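Local coordinates for protein sarcosine oxidase (Pyrococcus horikoshii, PDB 1Y56) that binds FAD and FMN and, as the beta subunit of an L-proline dehydrogenase, probably carries out the oxidation of L-proline, at residues E76-S81 and T153-K158; T85-L90 and M241-K246; K115-E120 and A137-T142. All coordinates share one frame; numbering follows the deposited sequence.

Interaction 1 of 3, residues E76-S81 and T153-K158; sequences EEYGFS and TAFAVK
K158 lays its aliphatic chain over one face of the Y78 ring, and these two residues supply nearly half of the 301 Å² buried here. K158 CG stands 3.4 Å from the centroid of the Y78 ring and only 5° off its normal, a CH-pi contact centred on the face. A bend at chi2 (-70°) turns the lysine chain along the same ring, with K158 CE 3.6 Å from Y78 CD2. The ring edge of Y78 turns to F155, whose CD1 lies 4.2 Å from Y78 CE1. One helical turn before K158, A154 presents its CB 3.7 Å from F80 CD2. F80 follows G79, where positive phi takes the backbone out of the helix, and its ring also meets F155 obliquely, planes at 52°, with CE2 of F80 4.0 Å from CE2 of F155. No hydrogen bond crosses; the contact is apolar and aromatic. K158 NZ continues to E161 in a long, weak ion pair. The C-terminal end of helix 58-78 and the turn after it thus lie against helix 148-161, while F155 reaches further, to W71 and Y74 of helix 58-78 and to H22 of helix 15-26.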
loop_
_atom_site.group_PDB
_atom_site.type_symbol
_atom_site.label_atom_id
_atom_site.label_comp_id
_atom_site.label_asym_id
_atom_site.label_seq_id
_atom_site.Cartn_x
_atom_site.Cartn_y
_atom_site.Cartn_z
ATOM N N GLU B 76 -13.848 -28.176 53.050
ATOM C CA GLU B 76 -14.259 -27.378 54.197
ATOM C C GLU B 76 -13.062 -26.738 54.852
ATOM O O GLU B 76 -13.166 -25.639 55.380
ATOM C CB GLU B 76 -15.082 -28.193 55.204
ATOM C CG GLU B 76 -14.294 -29.150 56.096
ATOM C CD GLU B 76 -15.038 -30.477 56.358
ATOM O OE1 GLU B 76 -14.463 -31.333 57.082
ATOM O OE2 GLU B 76 -16.177 -30.669 55.832
ATOM N N GLU B 77 -11.924 -27.422 54.801
ATOM C CA GLU B 77 -10.716 -26.911 55.406
ATOM C C GLU B 77 -10.175 -25.653 54.705
ATOM O O GLU B 77 -9.573 -24.814 55.356
ATOM C CB GLU B 77 -9.661 -28.005 55.474
ATOM C CG GLU B 77 -8.647 -27.784 56.576
ATOM C CD GLU B 77 -7.531 -28.820 56.581
ATOM O OE1 GLU B 77 -7.824 -30.041 56.623
ATOM O OE2 GLU B 77 -6.350 -28.406 56.562
ATOM N N TYR B 78 -10.386 -25.519 53.392
ATOM C CA TYR B 78 -9.927 -24.331 52.625
ATOM C C TYR B 78 -11.089 -23.466 52.112
ATOM O O TYR B 78 -10.876 -22.417 51.498
ATOM C CB TYR B 78 -9.023 -24.712 51.441
ATOM C CG TYR B 78 -7.780 -25.523 51.752
ATOM C CD1 TYR B 78 -7.158 -26.271 50.752
ATOM C CD2 TYR B 78 -7.223 -25.550 53.032
ATOM C CE1 TYR B 78 -6.008 -27.011 51.007
ATOM C CE2 TYR B 78 -6.076 -26.300 53.305
ATOM C CZ TYR B 78 -5.469 -27.021 52.284
ATOM O OH TYR B 78 -4.330 -27.757 52.548
ATOM N N GLY B 79 -12.311 -23.931 52.353
ATOM C CA GLY B 79 -13.526 -23.172 52.076
ATOM C C GLY B 79 -13.847 -23.010 50.606
ATOM O O GLY B 79 -14.109 -21.903 50.157
ATOM N N PHE B 80 -13.839 -24.105 49.848
ATOM C CA PHE B 80 -14.043 -23.982 48.412
ATOM C C PHE B 80 -15.265 -24.679 47.865
ATOM O O PHE B 80 -15.551 -24.533 46.685
ATOM C CB PHE B 80 -12.779 -24.315 47.593
ATOM C CG PHE B 80 -12.398 -25.762 47.601
ATOM C CD1 PHE B 80 -13.219 -26.725 47.009
ATOM C CD2 PHE B 80 -11.194 -26.161 48.161
ATOM C CE1 PHE B 80 -12.864 -28.069 47.009
ATOM C CE2 PHE B 80 -10.817 -27.499 48.155
ATOM C CZ PHE B 80 -11.660 -28.460 47.577
ATOM N N SER B 81 -15.998 -25.428 48.676
ATOM C CA SER B 81 -17.350 -25.820 48.243
ATOM C C SER B 81 -17.426 -27.037 47.315
ATOM O O SER B 81 -17.081 -26.981 46.132
ATOM C CB SER B 81 -18.077 -24.616 47.616
ATOM O OG SER B 81 -19.182 -25.026 46.858
ATOM N N THR B 153 -7.658 -22.986 42.203
ATOM C CA THR B 153 -7.118 -21.737 42.740
ATOM C C THR B 153 -6.891 -21.845 44.247
ATOM O O THR B 153 -5.893 -21.329 44.769
ATOM C CB THR B 153 -8.045 -20.550 42.421
ATOM O OG1 THR B 153 -8.208 -20.454 41.003
ATOM C CG2 THR B 153 -7.460 -19.254 42.924
ATOM N N ALA B 154 -7.813 -22.536 44.924
ATOM C CA ALA B 154 -7.743 -22.785 46.361
ATOM C C ALA B 154 -6.505 -23.615 46.708
ATOM O O ALA B 154 -5.617 -23.146 47.432
ATOM C CB ALA B 154 -9.020 -23.451 46.849
ATOM N N PHE B 155 -6.427 -24.825 46.160
ATOM C CA PHE B 155 -5.232 -25.659 46.308
ATOM C C PHE B 155 -3.979 -24.892 45.935
ATOM O O PHE B 155 -2.949 -25.065 46.547
ATOM C CB PHE B 155 -5.318 -26.908 45.432
ATOM C CG PHE B 155 -6.184 -27.994 45.988
ATOM C CD1 PHE B 155 -5.822 -28.666 47.146
ATOM C CD2 PHE B 155 -7.345 -28.374 45.324
ATOM C CE1 PHE B 155 -6.620 -29.688 47.654
ATOM C CE2 PHE B 155 -8.158 -29.394 45.810
ATOM C CZ PHE B 155 -7.797 -30.054 46.985
ATOM N N ALA B 156 -4.075 -24.050 44.918
ATOM C CA ALA B 156 -2.953 -23.244 44.477
ATOM C C ALA B 156 -2.427 -22.315 45.585
ATOM O O ALA B 156 -1.236 -22.377 45.910
ATOM C CB ALA B 156 -3.328 -22.456 43.223
ATOM N N VAL B 157 -3.303 -21.485 46.174
ATOM C CA VAL B 157 -2.856 -20.491 47.173
ATOM C C VAL B 157 -2.342 -21.147 48.447
ATOM O O VAL B 157 -1.485 -20.580 49.122
ATOM C CB VAL B 157 -3.915 -19.372 47.525
ATOM C CG1 VAL B 157 -4.628 -18.848 46.278
ATOM C CG2 VAL B 157 -4.915 -19.844 48.567
ATOM N N LYS B 158 -2.866 -22.331 48.766
ATOM C CA LYS B 158 -2.360 -23.126 49.889
ATOM C C LYS B 158 -0.977 -23.723 49.605
ATOM O O LYS B 158 -0.093 -23.712 50.468
ATOM C CB LYS B 158 -3.351 -24.217 50.286
ATOM C CG LYS B 158 -4.420 -23.744 51.270
ATOM C CD LYS B 158 -3.829 -23.462 52.671
ATOM C CE LYS B 158 -4.880 -22.919 53.656
ATOM N NZ LYS B 158 -5.535 -21.663 53.174
#

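Interaction 2 of 3, residues T85-L90 and M241-K246; sequences TGYLFL and MVISFK
Y87 and M241 run side by side from neighbouring parallel strands and point the same way, the methionine chain lying over one face of the tyrosine ring. M241 CB is 3.6 Å from the centroid of the Y87 ring, offset toward the rim, a CH-pi contact. With its CG anti to the backbone N (chi1 -169°) M241 follows the ring outward as far as CZ, and its SD makes an oblique Met-aromatic contact 5.2 Å from the Y87 centroid. I243 touches two rings: its CD1 meets Y87 CE1 at 3.9 Å, while CG1 lies over a face of F89, 4.1 Å from that centroid. On the other face of the sheet L90 CD1 meets V242 CG2 at 4.1 Å, and I291 of helix 278-291 covers both. L88 holds the strands in register, its N bonding to M241 O (2.8 Å) and its O accepting from I243 N (2.8 Å, 176° at the hydrogen). Y87 OH is hydrogen-bonded to G50 O. An alanine in place of Y87 would probably leave M241 and the end of I243 without their aromatic cover and the G50 carbonyl without its hydroxyl partner. The ladder is a parallel pair within a large mixed sheet of this FAD-dependent oxidoreductase, and the Y87 side chain comes within about 5 Å of the bound FAD.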
loop_
_atom_site.group_PDB
_atom_site.type_symbol
_atom_site.label_atom_id
_atom_site.label_comp_id
_atom_site.label_asym_id
_atom_site.label_seq_id
_atom_site.Cartn_x
_atom_site.Cartn_y
_atom_site.Cartn_z
ATOM N N THR B 85 -24.161 -34.062 46.155
ATOM C CA THR B 85 -25.531 -34.192 45.678
ATOM C C THR B 85 -25.796 -35.528 44.983
ATOM O O THR B 85 -26.914 -35.779 44.528
ATOM C CB THR B 85 -25.910 -33.056 44.713
ATOM O OG1 THR B 85 -25.094 -33.137 43.536
ATOM C CG2 THR B 85 -25.738 -31.697 45.370
ATOM N N GLY B 86 -24.775 -36.377 44.905
ATOM C CA GLY B 86 -24.904 -37.697 44.279
ATOM C C GLY B 86 -24.647 -37.737 42.780
ATOM O O GLY B 86 -24.480 -36.695 42.137
ATOM N N TYR B 87 -24.592 -38.958 42.246
ATOM C CA TYR B 87 -24.531 -39.247 40.813
ATOM C C TYR B 87 -25.624 -40.247 40.553
ATOM O O TYR B 87 -25.810 -41.181 41.326
ATOM C CB TYR B 87 -23.234 -39.945 40.461
ATOM C CG TYR B 87 -22.239 -39.226 39.576
ATOM C CD1 TYR B 87 -21.939 -39.725 38.314
ATOM C CD2 TYR B 87 -21.540 -38.103 40.025
ATOM C CE1 TYR B 87 -20.993 -39.114 37.505
ATOM C CE2 TYR B 87 -20.581 -37.475 39.217
ATOM C CZ TYR B 87 -20.313 -37.991 37.962
ATOM O OH TYR B 87 -19.376 -37.402 37.148
ATOM N N LEU B 88 -26.317 -40.082 39.439
ATOM C CA LEU B 88 -27.481 -40.884 39.128
ATOM C C LEU B 88 -27.357 -41.477 37.728
ATOM O O LEU B 88 -27.496 -40.767 36.735
ATOM C CB LEU B 88 -28.703 -39.986 39.213
ATOM C CG LEU B 88 -30.071 -40.622 39.293
ATOM C CD1 LEU B 88 -30.234 -41.331 40.636
ATOM C CD2 LEU B 88 -31.097 -39.525 39.126
ATOM N N PHE B 89 -27.069 -42.771 37.645
ATOM C CA PHE B 89 -26.985 -43.450 36.358
ATOM C C PHE B 89 -28.351 -44.013 35.993
ATOM O O PHE B 89 -28.821 -44.943 36.644
ATOM C CB PHE B 89 -25.983 -44.593 36.437
ATOM C CG PHE B 89 -24.542 -44.155 36.456
ATOM C CD1 PHE B 89 -23.796 -44.121 35.280
ATOM C CD2 PHE B 89 -23.910 -43.820 37.658
ATOM C CE1 PHE B 89 -22.456 -43.742 35.302
ATOM C CE2 PHE B 89 -22.571 -43.441 37.679
ATOM C CZ PHE B 89 -21.846 -43.402 36.511
ATOM N N LEU B 90 -28.998 -43.464 34.969
ATOM C CA LEU B 90 -30.299 -43.999 34.548
ATOM C C LEU B 90 -30.158 -45.272 33.719
ATOM O O LEU B 90 -29.380 -45.309 32.777
ATOM C CB LEU B 90 -31.089 -42.970 33.741
ATOM C CG LEU B 90 -31.312 -41.580 34.322
ATOM C CD1 LEU B 90 -31.891 -40.672 33.254
ATOM C CD2 LEU B 90 -32.201 -41.661 35.552
ATOM N N MET B 241 -25.412 -35.232 39.500
ATOM C CA MET B 241 -25.020 -35.446 38.122
ATOM C C MET B 241 -25.902 -36.583 37.590
ATOM O O MET B 241 -25.889 -37.680 38.133
ATOM C CB MET B 241 -23.558 -35.849 38.091
ATOM C CG MET B 241 -22.923 -35.848 36.728
ATOM S SD MET B 241 -22.439 -34.201 36.186
ATOM C CE MET B 241 -23.575 -34.024 34.841
ATOM N N VAL B 242 -26.710 -36.323 36.571
ATOM C CA VAL B 242 -27.487 -37.408 35.968
ATOM C C VAL B 242 -26.811 -37.910 34.685
ATOM O O VAL B 242 -26.464 -37.116 33.798
ATOM C CB VAL B 242 -29.032 -37.107 35.839
ATOM C CG1 VAL B 242 -29.352 -35.669 36.125
ATOM C CG2 VAL B 242 -29.582 -37.533 34.506
ATOM N N ILE B 243 -26.601 -39.226 34.625
ATOM C CA ILE B 243 -25.981 -39.873 33.478
ATOM C C ILE B 243 -27.003 -40.727 32.765
ATOM O O ILE B 243 -27.766 -41.458 33.405
ATOM C CB ILE B 243 -24.790 -40.778 33.896
ATOM C CG1 ILE B 243 -23.833 -40.041 34.842
ATOM C CG2 ILE B 243 -24.056 -41.346 32.661
ATOM C CD1 ILE B 243 -23.137 -38.823 34.250
ATOM N N SER B 244 -27.016 -40.628 31.439
ATOM C CA SER B 244 -27.793 -41.541 30.609
ATOM C C SER B 244 -26.919 -42.143 29.505
ATOM O O SER B 244 -26.652 -41.491 28.490
ATOM C CB SER B 244 -29.007 -40.834 30.018
ATOM O OG SER B 244 -29.762 -41.728 29.231
ATOM N N PHE B 245 -26.451 -43.374 29.718
ATOM C CA PHE B 245 -25.677 -44.072 28.703
ATOM C C PHE B 245 -26.529 -44.272 27.453
ATOM O O PHE B 245 -26.074 -43.993 26.344
ATOM C CB PHE B 245 -25.165 -45.422 29.202
ATOM C CG PHE B 245 -23.858 -45.354 29.948
ATOM C CD1 PHE B 245 -23.604 -46.219 31.006
ATOM C CD2 PHE B 245 -22.871 -44.435 29.596
ATOM C CE1 PHE B 245 -22.384 -46.170 31.702
ATOM C CE2 PHE B 245 -21.643 -44.378 30.298
ATOM C CZ PHE B 245 -21.408 -45.252 31.346
ATOM N N LYS B 246 -27.768 -44.721 27.627
ATOM C CA LYS B 246 -28.620 -44.988 26.482
ATOM C C LYS B 246 -28.783 -43.759 25.595
ATOM O O LYS B 246 -28.684 -43.863 24.383
ATOM C CB LYS B 246 -29.972 -45.549 26.914
ATOM C CG LYS B 246 -31.059 -45.461 25.855
ATOM C CD LYS B 246 -32.343 -46.142 26.309
ATOM C CE LYS B 246 -33.558 -45.717 25.479
ATOM N NZ LYS B 246 -33.597 -46.414 24.162
#

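Interaction 3 of 3, residues K115-E120 and A137-T142; sequences KLITPE and ASWNPT
I117 N donates to A137 O over 2.6 Å, nearly along the C=O axis. The return bond, A137 N to I117 O at 2.9 Å, is less well aligned, its donor tilted 35° from the carbonyl plane. Two residues away the pattern recurs with K115 and W139: K115 N reaches W139 O at 2.8 Å, and W139 N reaches K115 O at 2.9 Å. L116 and S138, between these rings of bonds, form the non-hydrogen-bonded pair. This is an antiparallel ladder at the margin of a mixed sheet, 115-117 being an outermost strand within the chain, and the two short strand axes make an angle of 137° and so are well off exact antiparallel. On one face K115 runs alongside W139 and brings its CE to the edge of the indole, in the ring plane, 3.6 Å from CD1. I117 crosses W139 obliquely on the same face: CG1, set between its backbone N and carbonyl carbon (chi1 67°), lies 3.9 Å from A137 CB, and CD1 lies 3.8 Å from W139 CB. A122 of helix 119-124 packs on both I117 and A137, and the side chain of W139 also touches L88 of the next strand. The face bearing L116 and S138 is covered by I104 of helix 94-109, and S138 OG is hydrogen-bonded to Q54 OE1. After I117 the chain turns at once into helix 119-124, with T118 in the N-cap position and its backbone N bonded to E121 OE1.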
loop_
_atom_site.group_PDB
_atom_site.type_symbol
_atom_site.label_atom_id
_atom_site.label_comp_id
_atom_site.label_asym_id
_atom_site.label_seq_id
_atom_site.Cartn_x
_atom_site.Cartn_y
_atom_site.Cartn_z
ATOM N N LYS B 115 -26.366 -47.820 45.697
ATOM C CA LYS B 115 -27.586 -48.631 45.643
ATOM C C LYS B 115 -28.127 -48.691 44.224
ATOM O O LYS B 115 -28.076 -47.699 43.495
ATOM C CB LYS B 115 -28.706 -48.057 46.527
ATOM C CG LYS B 115 -28.281 -47.493 47.875
ATOM C CD LYS B 115 -29.480 -47.047 48.689
ATOM C CE LYS B 115 -30.079 -45.758 48.171
ATOM N NZ LYS B 115 -31.207 -45.286 49.011
ATOM N N LEU B 116 -28.659 -49.848 43.841
ATOM C CA LEU B 116 -29.533 -49.924 42.674
ATOM C C LEU B 116 -30.893 -49.392 43.131
ATOM O O LEU B 116 -31.422 -49.824 44.156
ATOM C CB LEU B 116 -29.677 -51.376 42.215
ATOM C CG LEU B 116 -29.799 -51.801 40.746
ATOM C CD1 LEU B 116 -30.866 -52.893 40.592
ATOM C CD2 LEU B 116 -30.100 -50.633 39.840
ATOM N N ILE B 117 -31.462 -48.437 42.413
ATOM C CA ILE B 117 -32.739 -47.904 42.864
ATOM C C ILE B 117 -33.862 -47.907 41.843
ATOM O O ILE B 117 -33.674 -48.183 40.662
ATOM C CB ILE B 117 -32.623 -46.486 43.478
ATOM C CG1 ILE B 117 -32.227 -45.456 42.408
ATOM C CG2 ILE B 117 -31.714 -46.500 44.734
ATOM C CD1 ILE B 117 -32.630 -44.037 42.740
ATOM N N THR B 118 -35.029 -47.559 42.359
ATOM C CA THR B 118 -36.281 -47.524 41.643
ATOM C C THR B 118 -36.477 -46.230 40.859
ATOM O O THR B 118 -36.017 -45.160 41.287
ATOM C CB THR B 118 -37.420 -47.715 42.651
ATOM O OG1 THR B 118 -38.051 -48.954 42.377
ATOM C CG2 THR B 118 -38.446 -46.655 42.552
ATOM N N PRO B 119 -37.140 -46.336 39.691
ATOM C CA PRO B 119 -37.588 -45.205 38.897
ATOM C C PRO B 119 -38.229 -44.088 39.726
ATOM O O PRO B 119 -37.771 -42.946 39.649
ATOM C CB PRO B 119 -38.597 -45.844 37.946
ATOM C CG PRO B 119 -38.016 -47.167 37.697
ATOM C CD PRO B 119 -37.462 -47.609 39.022
ATOM N N GLU B 120 -39.253 -44.400 40.517
ATOM C CA GLU B 120 -39.885 -43.370 41.362
ATOM C C GLU B 120 -38.921 -42.772 42.386
ATOM O O GLU B 120 -39.002 -41.581 42.675
ATOM C CB GLU B 120 -41.226 -43.807 41.996
ATOM C CG GLU B 120 -41.476 -45.312 42.132
ATOM C CD GLU B 120 -41.712 -46.019 40.784
ATOM O OE1 GLU B 120 -40.859 -46.843 40.363
ATOM O OE2 GLU B 120 -42.745 -45.741 40.142
ATOM N N ALA B 137 -32.143 -47.229 38.425
ATOM C CA ALA B 137 -31.071 -46.252 38.347
ATOM C C ALA B 137 -30.024 -46.620 39.353
ATOM O O ALA B 137 -30.338 -47.165 40.411
ATOM C CB ALA B 137 -31.589 -44.854 38.613
ATOM N N SER B 138 -28.777 -46.339 39.014
ATOM C CA SER B 138 -27.687 -46.524 39.943
ATOM C C SER B 138 -27.489 -45.209 40.684
ATOM O O SER B 138 -27.298 -44.152 40.063
ATOM C CB SER B 138 -26.421 -46.910 39.205
ATOM O OG SER B 138 -25.408 -47.210 40.125
ATOM N N TRP B 139 -27.543 -45.279 42.010
ATOM C CA TRP B 139 -27.508 -44.092 42.847
ATOM C C TRP B 139 -26.451 -44.206 43.926
ATOM O O TRP B 139 -26.405 -45.201 44.632
ATOM C CB TRP B 139 -28.886 -43.887 43.478
ATOM C CG TRP B 139 -28.924 -42.869 44.576
ATOM C CD1 TRP B 139 -29.165 -43.106 45.891
ATOM C CD2 TRP B 139 -28.720 -41.457 44.455
ATOM N NE1 TRP B 139 -29.126 -41.934 46.606
ATOM C CE2 TRP B 139 -28.854 -40.904 45.748
ATOM C CE3 TRP B 139 -28.438 -40.605 43.382
ATOM C CZ2 TRP B 139 -28.712 -39.531 46.000
ATOM C CZ3 TRP B 139 -28.295 -39.234 43.636
ATOM C CH2 TRP B 139 -28.433 -38.716 44.932
ATOM N N ASN B 140 -25.599 -43.199 44.047
ATOM C CA ASN B 140 -24.728 -43.077 45.216
ATOM C C ASN B 140 -24.781 -41.658 45.770
ATOM O O ASN B 140 -24.436 -40.699 45.064
ATOM C CB ASN B 140 -23.284 -43.484 44.911
ATOM C CG ASN B 140 -22.387 -43.437 46.146
ATOM O OD1 ASN B 140 -22.090 -44.458 46.753
ATOM N ND2 ASN B 140 -21.961 -42.253 46.521
ATOM N N PRO B 141 -25.200 -41.515 47.038
ATOM C CA PRO B 141 -25.389 -40.175 47.598
ATOM C C PRO B 141 -24.093 -39.457 48.009
ATOM O O PRO B 141 -24.136 -38.267 48.294
ATOM C CB PRO B 141 -26.298 -40.422 48.808
ATOM C CG PRO B 141 -26.012 -41.834 49.225
ATOM C CD PRO B 141 -25.512 -42.582 48.010
ATOM N N THR B 142 -22.955 -40.146 48.026
ATOM C CA THR B 142 -21.694 -39.487 48.388
ATOM C C THR B 142 -20.835 -39.010 47.207
ATOM O O THR B 142 -19.739 -38.493 47.415
ATOM C CB THR B 142 -20.839 -40.334 49.339
ATOM O OG1 THR B 142 -20.669 -41.643 48.793
ATOM C CG2 THR B 142 -21.502 -40.444 50.686
#

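From the N terminus the chain first lays down 76-81 and, almost directly after it, 85-90, but both wait for later partners. Interaction 3 closes first, a short loop from 115-120 to 137-142, nested inside the loops of the other two. Interaction 1 closes next, when helix 148-161 returns to 76-81. Interaction 2 closes last, at 241-246, so its loop crosses that of interaction 1. Interactions 2 and 3 share one sheet: strand 136-140 borders strand 87-91, F89 O probably accepts a hydrogen bond from S138 N, and their centres lie 9 Å apart. Interaction 1, about 27 Å from the centre of interaction 2, joins two helices elsewhere in the fold.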